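Local coordinates for protein pyridine nucleotide-disulphide oxidoreductase dimerisation region (Escherichia coli BL21, PDB 6KYY) that is a copper-binding, FAD-containing flavoprotein disulfide reductase induced by hypochlorous acid and probably involved in resistance to reactive chlorine species, at residues Lys285-Thr290 with Trp295-Val300; Ala106-Asn111 with Ile130-Gly135. All blocks are in the same frame, centred on the assembly; numbering follows the deposited sequence.

Both interactions belong to the FAD-binding part of the subunit and each includes one of two neighbouring parallel strands of one mixed sheet, 294-296 and 130-132, with centres about 11 Å apart. Backbone pairs join them, Trp295 O to Ile132 N at 2.6 Å and Met297 N to Ile132 O at 2.7 Å, both probable hydrogen bonds, while the rings of Trp295 and Phe131 stack. Each contact extends to the same FAD molecule: in interaction 1 Asp299 holds a phosphate oxygen and a ribityl hydroxyl, and in interaction 2 Ala106 reads the adenine edge. Other residues complete the FAD site, including the backbone carbonyl of His433 of the second subunit.

Interaction 1. Residues Lys285-Thr290 with Trp295-Val300. With FAD (flavin-adenine dinucleotide), chain N.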
ATOM      1  N   LYS B 285      10.619 -31.142  -4.608  1.00 24.32           N
ATOM      2  CA  LYS B 285       9.655 -30.209  -4.044  1.00 27.84           C
ATOM      3  C   LYS B 285       9.966 -29.897  -2.588  1.00 22.33           C
ATOM      4  O   LYS B 285       9.364 -28.981  -2.018  1.00 17.49           O
ATOM      5  CB  LYS B 285       8.234 -30.766  -4.173  1.00 28.16           C
ATOM      6  CG  LYS B 285       8.095 -32.244  -3.829  1.00 27.50           C
ATOM      7  CD  LYS B 285       6.872 -32.503  -2.962  1.00 23.25           C
ATOM      8  CE  LYS B 285       6.526 -33.984  -2.906  1.00 45.77           C
ATOM      9  NZ  LYS B 285       5.144 -34.230  -2.400  1.00 44.21           N
ATOM     10  N   ARG B 286      10.889 -30.643  -1.980  1.00 16.97           N
ATOM     11  CA  ARG B 286      11.392 -30.373  -0.643  1.00 20.18           C
ATOM     12  C   ARG B 286      12.787 -29.764  -0.669  1.00 30.41           C
ATOM     13  O   ARG B 286      13.483 -29.780   0.352  1.00 23.13           O
ATOM     14  CB  ARG B 286      11.395 -31.658   0.180  1.00 20.85           C
ATOM     15  CG  ARG B 286      10.046 -32.326   0.251  1.00 19.22           C
ATOM     16  CD  ARG B 286      10.158 -33.825   0.033  1.00 40.62           C
ATOM     17  NE  ARG B 286       9.889 -34.203  -1.349  1.00 34.38           N
ATOM     18  CZ  ARG B 286       9.424 -35.392  -1.716  1.00 46.53           C
ATOM     19  NH1 ARG B 286       9.167 -36.315  -0.799  1.00 49.20           N
ATOM     20  NH2 ARG B 286       9.206 -35.654  -2.998  1.00 58.34           N
ATOM     21  N   LEU B 287      13.211 -29.245  -1.825  1.00 32.08           N
ATOM     22  CA  LEU B 287      14.514 -28.598  -1.981  1.00 26.19           C
ATOM     23  C   LEU B 287      15.652 -29.550  -1.618  1.00 26.76           C
ATOM     24  O   LEU B 287      16.622 -29.168  -0.959  1.00 13.62           O
ATOM     25  CB  LEU B 287      14.585 -27.311  -1.163  1.00 18.79           C
ATOM     26  CG  LEU B 287      13.443 -26.352  -1.492  1.00 16.25           C
ATOM     27  CD1 LEU B 287      13.103 -25.506  -0.287  1.00 21.17           C
ATOM     28  CD2 LEU B 287      13.799 -25.482  -2.687  1.00 17.48           C
ATOM     29  N   HIS B 288      15.527 -30.800  -2.053  1.00 33.29           N
ATOM     30  CA  HIS B 288      16.535 -31.824  -1.829  1.00 21.22           C
ATOM     31  C   HIS B 288      17.385 -31.967  -3.085  1.00 25.18           C
ATOM     32  O   HIS B 288      16.861 -32.283  -4.158  1.00 28.48           O
ATOM     33  CB  HIS B 288      15.886 -33.163  -1.479  1.00 18.79           C
ATOM     34  CG  HIS B 288      15.558 -33.320  -0.027  1.00 18.98           C
ATOM     35  ND1 HIS B 288      16.526 -33.443   0.947  1.00 32.03           N
ATOM     36  CD2 HIS B 288      14.369 -33.385   0.616  1.00 21.03           C
ATOM     37  CE1 HIS B 288      15.947 -33.572   2.127  1.00 21.80           C
ATOM     38  NE2 HIS B 288      14.638 -33.540   1.954  1.00 21.41           N
ATOM     39  N   THR B 289      18.686 -31.735  -2.951  1.00 16.39           N
ATOM     40  CA  THR B 289      19.590 -31.975  -4.063  1.00 14.76           C
ATOM     41  C   THR B 289      19.842 -33.476  -4.213  1.00 13.49           C
ATOM     42  O   THR B 289      19.414 -34.291  -3.392  1.00 19.97           O
ATOM     43  CB  THR B 289      20.899 -31.211  -3.863  1.00 21.11           C
ATOM     44  OG1 THR B 289      21.492 -30.934  -5.138  1.00 39.05           O
ATOM     45  CG2 THR B 289      21.872 -32.016  -3.027  1.00 14.46           C
ATOM     46  N   THR B 290      20.545 -33.842  -5.288  1.00 17.87           N
ATOM     47  CA  THR B 290      20.791 -35.253  -5.569  1.00 16.84           C
ATOM     48  C   THR B 290      21.668 -35.920  -4.515  1.00 12.47           C
ATOM     49  O   THR B 290      21.685 -37.152  -4.435  1.00 16.70           O
ATOM     50  CB  THR B 290      21.428 -35.416  -6.951  1.00 20.78           C
ATOM     51  OG1 THR B 290      22.529 -34.507  -7.083  1.00 23.03           O
ATOM     52  CG2 THR B 290      20.406 -35.131  -8.042  1.00  2.93           C
ATOM     53  N   TRP B 295      20.901 -29.520   0.987  1.00 21.30           N
ATOM     54  CA  TRP B 295      19.754 -28.770   0.503  1.00 21.08           C
ATOM     55  C   TRP B 295      20.217 -27.608  -0.364  1.00 18.38           C
ATOM     56  O   TRP B 295      21.372 -27.178  -0.306  1.00 17.22           O
ATOM     57  CB  TRP B 295      18.911 -28.230   1.666  1.00 18.26           C
ATOM     58  CG  TRP B 295      18.082 -29.253   2.378  1.00 18.81           C
ATOM     59  CD1 TRP B 295      16.737 -29.443   2.258  1.00 20.07           C
ATOM     60  CD2 TRP B 295      18.538 -30.210   3.341  1.00 27.39           C
ATOM     61  NE1 TRP B 295      16.328 -30.466   3.078  1.00 18.30           N
ATOM     62  CE2 TRP B 295      17.415 -30.954   3.754  1.00 19.42           C
ATOM     63  CE3 TRP B 295      19.788 -30.514   3.890  1.00 25.63           C
ATOM     64  CZ2 TRP B 295      17.504 -31.983   4.690  1.00 29.59           C
ATOM     65  CZ3 TRP B 295      19.872 -31.534   4.820  1.00 26.75           C
ATOM     66  CH2 TRP B 295      18.739 -32.257   5.210  1.00 31.42           C
ATOM     67  N   ALA B 296      19.292 -27.095  -1.170  1.00 12.57           N
ATOM     68  CA  ALA B 296      19.515 -25.887  -1.952  1.00 16.71           C
ATOM     69  C   ALA B 296      18.301 -24.984  -1.803  1.00 22.71           C
ATOM     70  O   ALA B 296      17.161 -25.450  -1.898  1.00 16.15           O
ATOM     71  CB  ALA B 296      19.767 -26.209  -3.425  1.00 14.09           C
ATOM     72  N   MET B 297      18.548 -23.699  -1.565  1.00 15.64           N
ATOM     73  CA  MET B 297      17.484 -22.730  -1.362  1.00  8.52           C
ATOM     74  C   MET B 297      17.795 -21.465  -2.146  1.00 10.18           C
ATOM     75  O   MET B 297      18.955 -21.078  -2.296  1.00 16.11           O
ATOM     76  CB  MET B 297      17.310 -22.385   0.123  1.00 10.30           C
ATOM     77  CG  MET B 297      16.745 -23.508   0.976  1.00 14.96           C
ATOM     78  SD  MET B 297      17.075 -23.253   2.729  1.00 16.72           S
ATOM     79  CE  MET B 297      18.832 -22.917   2.692  1.00 11.60           C
ATOM     80  N   GLY B 298      16.744 -20.827  -2.645  1.00 10.68           N
ATOM     81  CA  GLY B 298      16.884 -19.544  -3.302  1.00 10.65           C
ATOM     82  C   GLY B 298      17.150 -19.654  -4.791  1.00 20.00           C
ATOM     83  O   GLY B 298      16.899 -20.674  -5.440  1.00 17.93           O
ATOM     84  N   ASP B 299      17.691 -18.560  -5.336  1.00 19.94           N
ATOM     85  CA  ASP B 299      17.909 -18.439  -6.774  1.00 18.64           C
ATOM     86  C   ASP B 299      18.910 -19.450  -7.316  1.00 19.48           C
ATOM     87  O   ASP B 299      19.007 -19.600  -8.539  1.00 20.27           O
ATOM     88  CB  ASP B 299      18.375 -17.021  -7.109  1.00 15.77           C
ATOM     89  CG  ASP B 299      17.521 -15.957  -6.447  1.00 25.52           C
ATOM     90  OD1 ASP B 299      16.380 -16.271  -6.047  1.00 25.73           O
ATOM     91  OD2 ASP B 299      17.993 -14.807  -6.326  1.00 29.06           O
ATOM     92  N   VAL B 300      19.657 -20.138  -6.451  1.00 18.44           N
ATOM     93  CA  VAL B 300      20.547 -21.199  -6.907  1.00 26.13           C
ATOM     94  C   VAL B 300      19.786 -22.427  -7.382  1.00 17.72           C
ATOM     95  O   VAL B 300      20.383 -23.321  -7.993  1.00 21.83           O
ATOM     96  CB  VAL B 300      21.538 -21.572  -5.785  1.00 19.11           C
ATOM     97  CG1 VAL B 300      20.902 -22.549  -4.807  1.00 16.65           C
ATOM     98  CG2 VAL B 300      22.817 -22.144  -6.367  1.00 12.00           C
TER
HETATM   99  PA  FAD N 501      21.214 -14.266  -2.064  1.00 26.90           P
HETATM  100  O1A FAD N 501      21.543 -14.044  -3.493  1.00 24.59           O
HETATM  101  O2A FAD N 501      20.366 -13.177  -1.398  1.00 30.08           O
HETATM  102  O5B FAD N 501      22.522 -14.494  -1.228  1.00 30.02           O
HETATM  103  C5B FAD N 501      23.758 -14.883  -1.863  1.00 23.15           C
HETATM  104  C4B FAD N 501      24.880 -14.732  -0.867  1.00 30.17           C
HETATM  105  O4B FAD N 501      25.751 -15.885  -0.928  1.00 21.28           O
HETATM  106  C3B FAD N 501      25.767 -13.502  -1.067  1.00 22.16           C
HETATM  107  O3B FAD N 501      26.015 -12.856   0.175  1.00 29.01           O
HETATM  108  C2B FAD N 501      27.045 -14.087  -1.677  1.00 14.48           C
HETATM  109  O2B FAD N 501      28.194 -13.321  -1.334  1.00 14.60           O
HETATM  110  C1B FAD N 501      27.091 -15.455  -1.006  1.00 18.94           C
HETATM  111  N9A FAD N 501      27.862 -16.460  -1.733  1.00 25.58           N
HETATM  112  C8A FAD N 501      27.790 -16.753  -3.070  1.00 25.76           C
HETATM  113  N7A FAD N 501      28.605 -17.707  -3.453  1.00 18.69           N
HETATM  114  C5A FAD N 501      29.262 -18.066  -2.286  1.00 12.42           C
HETATM  115  C6A FAD N 501      30.257 -19.024  -2.011  1.00 13.51           C
HETATM  116  N6A FAD N 501      30.786 -19.831  -2.934  1.00 21.58           N
HETATM  117  N1A FAD N 501      30.693 -19.128  -0.736  1.00 17.59           N
HETATM  118  C2A FAD N 501      30.167 -18.324   0.192  1.00 15.74           C
HETATM  119  N3A FAD N 501      29.228 -17.386   0.051  1.00 20.97           N
HETATM  120  C4A FAD N 501      28.813 -17.306  -1.217  1.00 21.72           C
HETATM  121  N1  FAD N 501      13.378  -9.919  -5.363  1.00 27.18           N
HETATM  122  C2  FAD N 501      12.119  -9.575  -4.963  1.00 23.07           C
HETATM  123  O2  FAD N 501      11.394 -10.370  -4.353  1.00 37.33           O
HETATM  124  N3  FAD N 501      11.632  -8.310  -5.240  1.00 14.82           N
HETATM  125  C4  FAD N 501      12.298  -7.312  -5.923  1.00 25.01           C
HETATM  126  O4  FAD N 501      11.762  -6.220  -6.099  1.00 35.08           O
HETATM  127  C4X FAD N 501      13.635  -7.689  -6.349  1.00 21.44           C
HETATM  128  N5  FAD N 501      14.352  -6.799  -6.971  1.00 27.83           N
HETATM  129  C5X FAD N 501      15.628  -7.156  -7.371  1.00 30.18           C
HETATM  130  C6  FAD N 501      16.401  -6.220  -8.056  1.00 34.83           C
HETATM  131  C7  FAD N 501      17.690  -6.529  -8.479  1.00 52.60           C
HETATM  132  C7M FAD N 501      18.497  -5.492  -9.215  1.00 34.20           C
HETATM  133  C8  FAD N 501      18.220  -7.802  -8.215  1.00 32.28           C
HETATM  134  C8M FAD N 501      19.610  -8.167  -8.659  1.00 22.13           C
HETATM  135  C9  FAD N 501      17.451  -8.740  -7.533  1.00 25.94           C
HETATM  136  C9A FAD N 501      16.164  -8.427  -7.110  1.00 18.71           C
HETATM  137  N10 FAD N 501      15.362  -9.350  -6.411  1.00 19.12           N
HETATM  138  C10 FAD N 501      14.090  -9.016  -6.017  1.00 18.83           C
HETATM  139  C1' FAD N 501      15.858 -10.702  -6.114  1.00 26.43           C
HETATM  140  C2' FAD N 501      16.508 -10.819  -4.739  1.00 19.15           C
HETATM  141  O2' FAD N 501      17.677 -10.002  -4.672  1.00 27.12           O
HETATM  142  C3' FAD N 501      16.901 -12.277  -4.494  1.00 23.91           C
HETATM  143  O3' FAD N 501      15.977 -13.125  -5.165  1.00 21.95           O
HETATM  144  C4' FAD N 501      16.956 -12.675  -3.018  1.00 30.64           C
HETATM  145  O4' FAD N 501      18.055 -12.015  -2.388  1.00 41.87           O
HETATM  146  C5' FAD N 501      17.056 -14.173  -2.821  1.00 21.92           C
HETATM  147  O5' FAD N 501      18.442 -14.566  -2.890  1.00 20.19           O
HETATM  148  P   FAD N 501      18.938 -15.925  -2.265  1.00 20.18           P
HETATM  149  O1P FAD N 501      18.181 -16.197  -0.961  1.00 16.75           O
HETATM  150  O2P FAD N 501      18.858 -17.014  -3.262  1.00 38.20           O
HETATM  151  O3P FAD N 501      20.454 -15.646  -1.890  1.00 30.22           O
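His288 and Trp295 lie side by side and point the same way, the imidazole set over one face of the indole, displaced toward its rim on the NE1 side. His288 CE1 comes closest, 3.3 Å from Trp295 NE1 and 3.4 Å from Trp295 CE2 and CZ2. The two planes are inclined at 43°, an oblique pairing. Both first torsions place CG beside the backbone N, chi1 -85° in His288 and -74° in Trp295, which brings the rings together although the CB bonds of both residues point away from the opposite segment. Glu320 OE2 accepts weak hydrogen bonds from His288 NE2 and Trp295 NE1, tying the two rings to one carboxylate.

The backbones of His288 and Trp295 form a single beta bridge. Ala296 N gives a weak hydrogen bond to Leu287 O at 3.4 Å, and the same carbonyl oxygen lies 3.2 Å from Trp295 CD1. Leu287 turns its CB toward the strand, 3.3 Å from Ala296 O, and its CD1 meets Met297 CG at 4.3 Å.

Past the strand, the chain reaches FAD. Asp299 N donates to FAD O2P at 2.8 Å, and Asp299 OD2 accepts from the ribityl O3' at 2.9 Å, so one residue grips phosphate and sugar chain together. Gly298 CA passes beside the same phosphate oxygen.

Helix 307-321 covers Leu287, Trp295 and Met297 through Ile316 and Val317, and strand 130-132 runs parallel to strand 294-296, with Phe131 stacked on Trp295.

Interaction 2. Residues Ala106-Asn111 with Ile130-Gly135; sequences AEFINN and IFINTG. With FAD (flavin-adenine dinucleotide), chain N.
Segment 106-111, an irregular loop leading from strand 99-103 to strand 113-116, approaches strand 130-132 without any hydrogen bond between the two. Their backbones stay well separated, the nearest CA atoms being those of Asn111 and Ile130 at 8.3 Å, so contact is made through side chains. After the strand, the chain turns through Asn133 and Thr134 to Gly135, whose positive phi of 75° carries it past the FAD diphosphate.

Phe108 is the centre of the packing. Its CB points toward the strand, and both isoleucines reach the rim of its ring near the ring plane. Ile132 CD1 touches CE2 of Phe108 at 3.6 Å, whereas Ile130 CD1 lies beside CE1 of Phe108 at 4.1 Å. The two methyl groups thus meet different edges of the ring. The Ile130 and Phe108 side chains run alongside each other, oppositely directed, and Ile132 reaches across at a slant. In Ile132, CG1 sits beside the backbone N (chi1 -65°) and the extended chain beyond it delivers CD1 to the ring. Ile130 CD1 also lies 3.8 Å from Asn111 O. Leu114 and Ile294 add to this apolar cluster.

Both segments also reach the cofactor, 106-111 at its first residue and 130-135 past the end of the strand. Ala106 N donates to FAD N1A at 3.1 Å, while FAD N6A gives a weak bond to Ala106 O at 3.3 Å; the backbone thereby recognises the Watson-Crick edge of adenine. Thr134 CG2 packs on the adenine at N7A, 3.5 Å away. Asn133 ND2 makes a weak bond to FAD O1P and also bonds to Met297 O, while Asn133 OD1 accepts from Gly22 N of what is probably the GxGxxG turn. Main-chain recognition of adenine, with Asn133 tied to that turn, fits the Rossmann-type FAD domain of the class I pyridine nucleotide-disulfide oxidoreductases.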
ATOM      1  N   ALA B 106      33.376 -20.437  -0.053  1.00 24.58           N
ATOM      2  CA  ALA B 106      33.215 -21.861   0.196  1.00 20.15           C
ATOM      3  C   ALA B 106      33.345 -22.666  -1.092  1.00 20.29           C
ATOM      4  O   ALA B 106      32.989 -22.207  -2.180  1.00 26.56           O
ATOM      5  CB  ALA B 106      31.863 -22.142   0.851  1.00  8.90           C
ATOM      6  N   GLU B 107      33.858 -23.886  -0.950  1.00 25.95           N
ATOM      7  CA  GLU B 107      34.073 -24.784  -2.074  1.00 23.89           C
ATOM      8  C   GLU B 107      33.920 -26.214  -1.578  1.00 23.98           C
ATOM      9  O   GLU B 107      34.453 -26.562  -0.520  1.00 19.11           O
ATOM     10  CB  GLU B 107      35.460 -24.572  -2.692  1.00 35.18           C
ATOM     11  CG  GLU B 107      35.758 -25.441  -3.900  1.00 32.94           C
ATOM     12  CD  GLU B 107      37.244 -25.551  -4.180  1.00 22.56           C
ATOM     13  OE1 GLU B 107      37.912 -26.383  -3.530  1.00 30.16           O
ATOM     14  OE2 GLU B 107      37.747 -24.802  -5.043  1.00 25.85           O
ATOM     15  N   PHE B 108      33.192 -27.031  -2.335  1.00 21.56           N
ATOM     16  CA  PHE B 108      32.902 -28.402  -1.926  1.00 27.60           C
ATOM     17  C   PHE B 108      34.136 -29.272  -2.135  1.00 28.57           C
ATOM     18  O   PHE B 108      34.574 -29.480  -3.270  1.00 33.92           O
ATOM     19  CB  PHE B 108      31.714 -28.954  -2.708  1.00 22.80           C
ATOM     20  CG  PHE B 108      30.383 -28.712  -2.052  1.00 14.69           C
ATOM     21  CD1 PHE B 108      30.037 -29.369  -0.883  1.00 15.23           C
ATOM     22  CD2 PHE B 108      29.472 -27.832  -2.613  1.00 16.18           C
ATOM     23  CE1 PHE B 108      28.811 -29.150  -0.281  1.00 12.85           C
ATOM     24  CE2 PHE B 108      28.244 -27.609  -2.017  1.00 16.30           C
ATOM     25  CZ  PHE B 108      27.913 -28.269  -0.849  1.00 12.09           C
ATOM     26  N   ILE B 109      34.706 -29.769  -1.037  1.00 28.62           N
ATOM     27  CA  ILE B 109      35.669 -30.861  -1.133  1.00 24.26           C
ATOM     28  C   ILE B 109      34.938 -32.187  -1.270  1.00 23.93           C
ATOM     29  O   ILE B 109      35.312 -33.041  -2.082  1.00 24.07           O
ATOM     30  CB  ILE B 109      36.605 -30.866   0.091  1.00 20.73           C
ATOM     31  CG1 ILE B 109      37.571 -29.684   0.052  1.00 30.85           C
ATOM     32  CG2 ILE B 109      37.370 -32.181   0.177  1.00  7.04           C
ATOM     33  CD1 ILE B 109      38.215 -29.395   1.391  1.00 25.62           C
ATOM     34  N   ASN B 110      33.876 -32.366  -0.490  1.00 31.81           N
ATOM     35  CA  ASN B 110      33.145 -33.620  -0.407  1.00 28.43           C
ATOM     36  C   ASN B 110      31.660 -33.299  -0.328  1.00 21.75           C
ATOM     37  O   ASN B 110      31.229 -32.178  -0.614  1.00 33.53           O
ATOM     38  CB  ASN B 110      33.610 -34.427   0.810  1.00 19.58           C
ATOM     39  CG  ASN B 110      34.326 -35.688   0.421  1.00 48.53           C
ATOM     40  OD1 ASN B 110      34.637 -35.893  -0.750  1.00 42.62           O
ATOM     41  ND2 ASN B 110      34.597 -36.546   1.399  1.00 55.40           N
ATOM     42  N   ASN B 111      30.871 -34.294   0.064  1.00 14.79           N
ATOM     43  CA  ASN B 111      29.494 -34.060   0.470  1.00 27.07           C
ATOM     44  C   ASN B 111      29.368 -33.851   1.973  1.00 24.28           C
ATOM     45  O   ASN B 111      28.249 -33.716   2.477  1.00 29.20           O
ATOM     46  CB  ASN B 111      28.598 -35.220   0.016  1.00 26.71           C
ATOM     47  CG  ASN B 111      28.899 -36.514   0.742  1.00 36.55           C
ATOM     48  OD1 ASN B 111      29.955 -37.121   0.551  1.00 39.11           O
ATOM     49  ND2 ASN B 111      27.963 -36.953   1.574  1.00 52.22           N
ATOM     50  N   ILE B 130      24.107 -29.740   5.056  1.00 21.90           N
ATOM     51  CA  ILE B 130      24.616 -28.553   4.379  1.00 28.98           C
ATOM     52  C   ILE B 130      23.513 -27.985   3.499  1.00 25.77           C
ATOM     53  O   ILE B 130      22.790 -28.732   2.831  1.00 29.60           O
ATOM     54  CB  ILE B 130      25.882 -28.862   3.552  1.00 21.78           C
ATOM     55  CG1 ILE B 130      26.886 -29.656   4.392  1.00 33.63           C
ATOM     56  CG2 ILE B 130      26.520 -27.577   3.054  1.00 27.91           C
ATOM     57  CD1 ILE B 130      28.099 -30.127   3.625  1.00 26.58           C
ATOM     58  N   PHE B 131      23.384 -26.660   3.499  1.00 22.27           N
ATOM     59  CA  PHE B 131      22.303 -25.963   2.808  1.00 15.68           C
ATOM     60  C   PHE B 131      22.911 -24.943   1.854  1.00 18.90           C
ATOM     61  O   PHE B 131      23.550 -23.981   2.292  1.00 19.37           O
ATOM     62  CB  PHE B 131      21.363 -25.292   3.809  1.00 13.93           C
ATOM     63  CG  PHE B 131      20.866 -26.214   4.890  1.00 24.87           C
ATOM     64  CD1 PHE B 131      21.620 -26.442   6.030  1.00 23.94           C
ATOM     65  CD2 PHE B 131      19.642 -26.852   4.766  1.00 17.81           C
ATOM     66  CE1 PHE B 131      21.165 -27.290   7.022  1.00 19.68           C
ATOM     67  CE2 PHE B 131      19.182 -27.701   5.756  1.00 21.64           C
ATOM     68  CZ  PHE B 131      19.945 -27.921   6.884  1.00 25.95           C
ATOM     69  N   ILE B 132      22.708 -25.152   0.556  1.00 12.77           N
ATOM     70  CA  ILE B 132      23.261 -24.270  -0.466  1.00  7.75           C
ATOM     71  C   ILE B 132      22.346 -23.060  -0.623  1.00 14.82           C
ATOM     72  O   ILE B 132      21.149 -23.203  -0.889  1.00 21.46           O
ATOM     73  CB  ILE B 132      23.433 -25.012  -1.798  1.00  8.58           C
ATOM     74  CG1 ILE B 132      24.474 -26.125  -1.655  1.00 11.96           C
ATOM     75  CG2 ILE B 132      23.822 -24.042  -2.905  1.00 13.79           C
ATOM     76  CD1 ILE B 132      24.895 -26.748  -2.971  1.00 21.99           C
ATOM     77  N   ASN B 133      22.914 -21.864  -0.469  1.00 25.27           N
ATOM     78  CA  ASN B 133      22.156 -20.616  -0.505  1.00 16.33           C
ATOM     79  C   ASN B 133      22.981 -19.513  -1.154  1.00 15.97           C
ATOM     80  O   ASN B 133      23.035 -18.381  -0.662  1.00 19.95           O
ATOM     81  CB  ASN B 133      21.717 -20.207   0.902  1.00 14.32           C
ATOM     82  CG  ASN B 133      20.626 -19.153   0.894  1.00 16.61           C
ATOM     83  OD1 ASN B 133      20.413 -18.460   1.887  1.00 13.83           O
ATOM     84  ND2 ASN B 133      19.932 -19.026  -0.230  1.00 21.95           N
ATOM     85  N   THR B 134      23.634 -19.824  -2.275  1.00 13.84           N
ATOM     86  CA  THR B 134      24.578 -18.900  -2.890  1.00 14.87           C
ATOM     87  C   THR B 134      23.925 -17.878  -3.811  1.00 13.44           C
ATOM     88  O   THR B 134      24.589 -16.911  -4.200  1.00 21.99           O
ATOM     89  CB  THR B 134      25.643 -19.673  -3.677  1.00 15.93           C
ATOM     90  OG1 THR B 134      25.008 -20.591  -4.574  1.00 18.24           O
ATOM     91  CG2 THR B 134      26.548 -20.442  -2.728  1.00 19.28           C
ATOM     92  N   GLY B 135      22.657 -18.061  -4.175  1.00 13.39           N
ATOM     93  CA  GLY B 135      22.008 -17.071  -5.011  1.00 11.80           C
ATOM     94  C   GLY B 135      22.472 -17.132  -6.458  1.00 16.40           C
ATOM     95  O   GLY B 135      22.936 -18.164  -6.954  1.00 14.21           O
TER
HETATM   96  PA  FAD N 501      21.214 -14.266  -2.064  1.00 26.90           P
HETATM   97  O1A FAD N 501      21.543 -14.044  -3.493  1.00 24.59           O
HETATM   98  O2A FAD N 501      20.366 -13.177  -1.398  1.00 30.08           O
HETATM   99  O5B FAD N 501      22.522 -14.494  -1.228  1.00 30.02           O
HETATM  100  C5B FAD N 501      23.758 -14.883  -1.863  1.00 23.15           C
HETATM  101  C4B FAD N 501      24.880 -14.732  -0.867  1.00 30.17           C
HETATM  102  O4B FAD N 501      25.751 -15.885  -0.928  1.00 21.28           O
HETATM  103  C3B FAD N 501      25.767 -13.502  -1.067  1.00 22.16           C
HETATM  104  O3B FAD N 501      26.015 -12.856   0.175  1.00 29.01           O
HETATM  105  C2B FAD N 501      27.045 -14.087  -1.677  1.00 14.48           C
HETATM  106  O2B FAD N 501      28.194 -13.321  -1.334  1.00 14.60           O
HETATM  107  C1B FAD N 501      27.091 -15.455  -1.006  1.00 18.94           C
HETATM  108  N9A FAD N 501      27.862 -16.460  -1.733  1.00 25.58           N
HETATM  109  C8A FAD N 501      27.790 -16.753  -3.070  1.00 25.76           C
HETATM  110  N7A FAD N 501      28.605 -17.707  -3.453  1.00 18.69           N
HETATM  111  C5A FAD N 501      29.262 -18.066  -2.286  1.00 12.42           C
HETATM  112  C6A FAD N 501      30.257 -19.024  -2.011  1.00 13.51           C
HETATM  113  N6A FAD N 501      30.786 -19.831  -2.934  1.00 21.58           N
HETATM  114  N1A FAD N 501      30.693 -19.128  -0.736  1.00 17.59           N
HETATM  115  C2A FAD N 501      30.167 -18.324   0.192  1.00 15.74           C
HETATM  116  N3A FAD N 501      29.228 -17.386   0.051  1.00 20.97           N
HETATM  117  C4A FAD N 501      28.813 -17.306  -1.217  1.00 21.72           C
HETATM  118  N1  FAD N 501      13.378  -9.919  -5.363  1.00 27.18           N
HETATM  119  C2  FAD N 501      12.119  -9.575  -4.963  1.00 23.07           C
HETATM  120  O2  FAD N 501      11.394 -10.370  -4.353  1.00 37.33           O
HETATM  121  N3  FAD N 501      11.632  -8.310  -5.240  1.00 14.82           N
HETATM  122  C4  FAD N 501      12.298  -7.312  -5.923  1.00 25.01           C
HETATM  123  O4  FAD N 501      11.762  -6.220  -6.099  1.00 35.08           O
HETATM  124  C4X FAD N 501      13.635  -7.689  -6.349  1.00 21.44           C
HETATM  125  N5  FAD N 501      14.352  -6.799  -6.971  1.00 27.83           N
HETATM  126  C5X FAD N 501      15.628  -7.156  -7.371  1.00 30.18           C
HETATM  127  C6  FAD N 501      16.401  -6.220  -8.056  1.00 34.83           C
HETATM  128  C7  FAD N 501      17.690  -6.529  -8.479  1.00 52.60           C
HETATM  129  C7M FAD N 501      18.497  -5.492  -9.215  1.00 34.20           C
HETATM  130  C8  FAD N 501      18.220  -7.802  -8.215  1.00 32.28           C
HETATM  131  C8M FAD N 501      19.610  -8.167  -8.659  1.00 22.13           C
HETATM  132  C9  FAD N 501      17.451  -8.740  -7.533  1.00 25.94           C
HETATM  133  C9A FAD N 501      16.164  -8.427  -7.110  1.00 18.71           C
HETATM  134  N10 FAD N 501      15.362  -9.350  -6.411  1.00 19.12           N
HETATM  135  C10 FAD N 501      14.090  -9.016  -6.017  1.00 18.83           C
HETATM  136  C1' FAD N 501      15.858 -10.702  -6.114  1.00 26.43           C
HETATM  137  C2' FAD N 501      16.508 -10.819  -4.739  1.00 19.15           C
HETATM  138  O2' FAD N 501      17.677 -10.002  -4.672  1.00 27.12           O
HETATM  139  C3' FAD N 501      16.901 -12.277  -4.494  1.00 23.91           C
HETATM  140  O3' FAD N 501      15.977 -13.125  -5.165  1.00 21.95           O
HETATM  141  C4' FAD N 501      16.956 -12.675  -3.018  1.00 30.64           C
HETATM  142  O4' FAD N 501      18.055 -12.015  -2.388  1.00 41.87           O
HETATM  143  C5' FAD N 501      17.056 -14.173  -2.821  1.00 21.92           C
HETATM  144  O5' FAD N 501      18.442 -14.566  -2.890  1.00 20.19           O
HETATM  145  P   FAD N 501      18.938 -15.925  -2.265  1.00 20.18           P
HETATM  146  O1P FAD N 501      18.181 -16.197  -0.961  1.00 16.75           O
HETATM  147  O2P FAD N 501      18.858 -17.014  -3.262  1.00 38.20           O
HETATM  148  O3P FAD N 501      20.454 -15.646  -1.890  1.00 30.22           O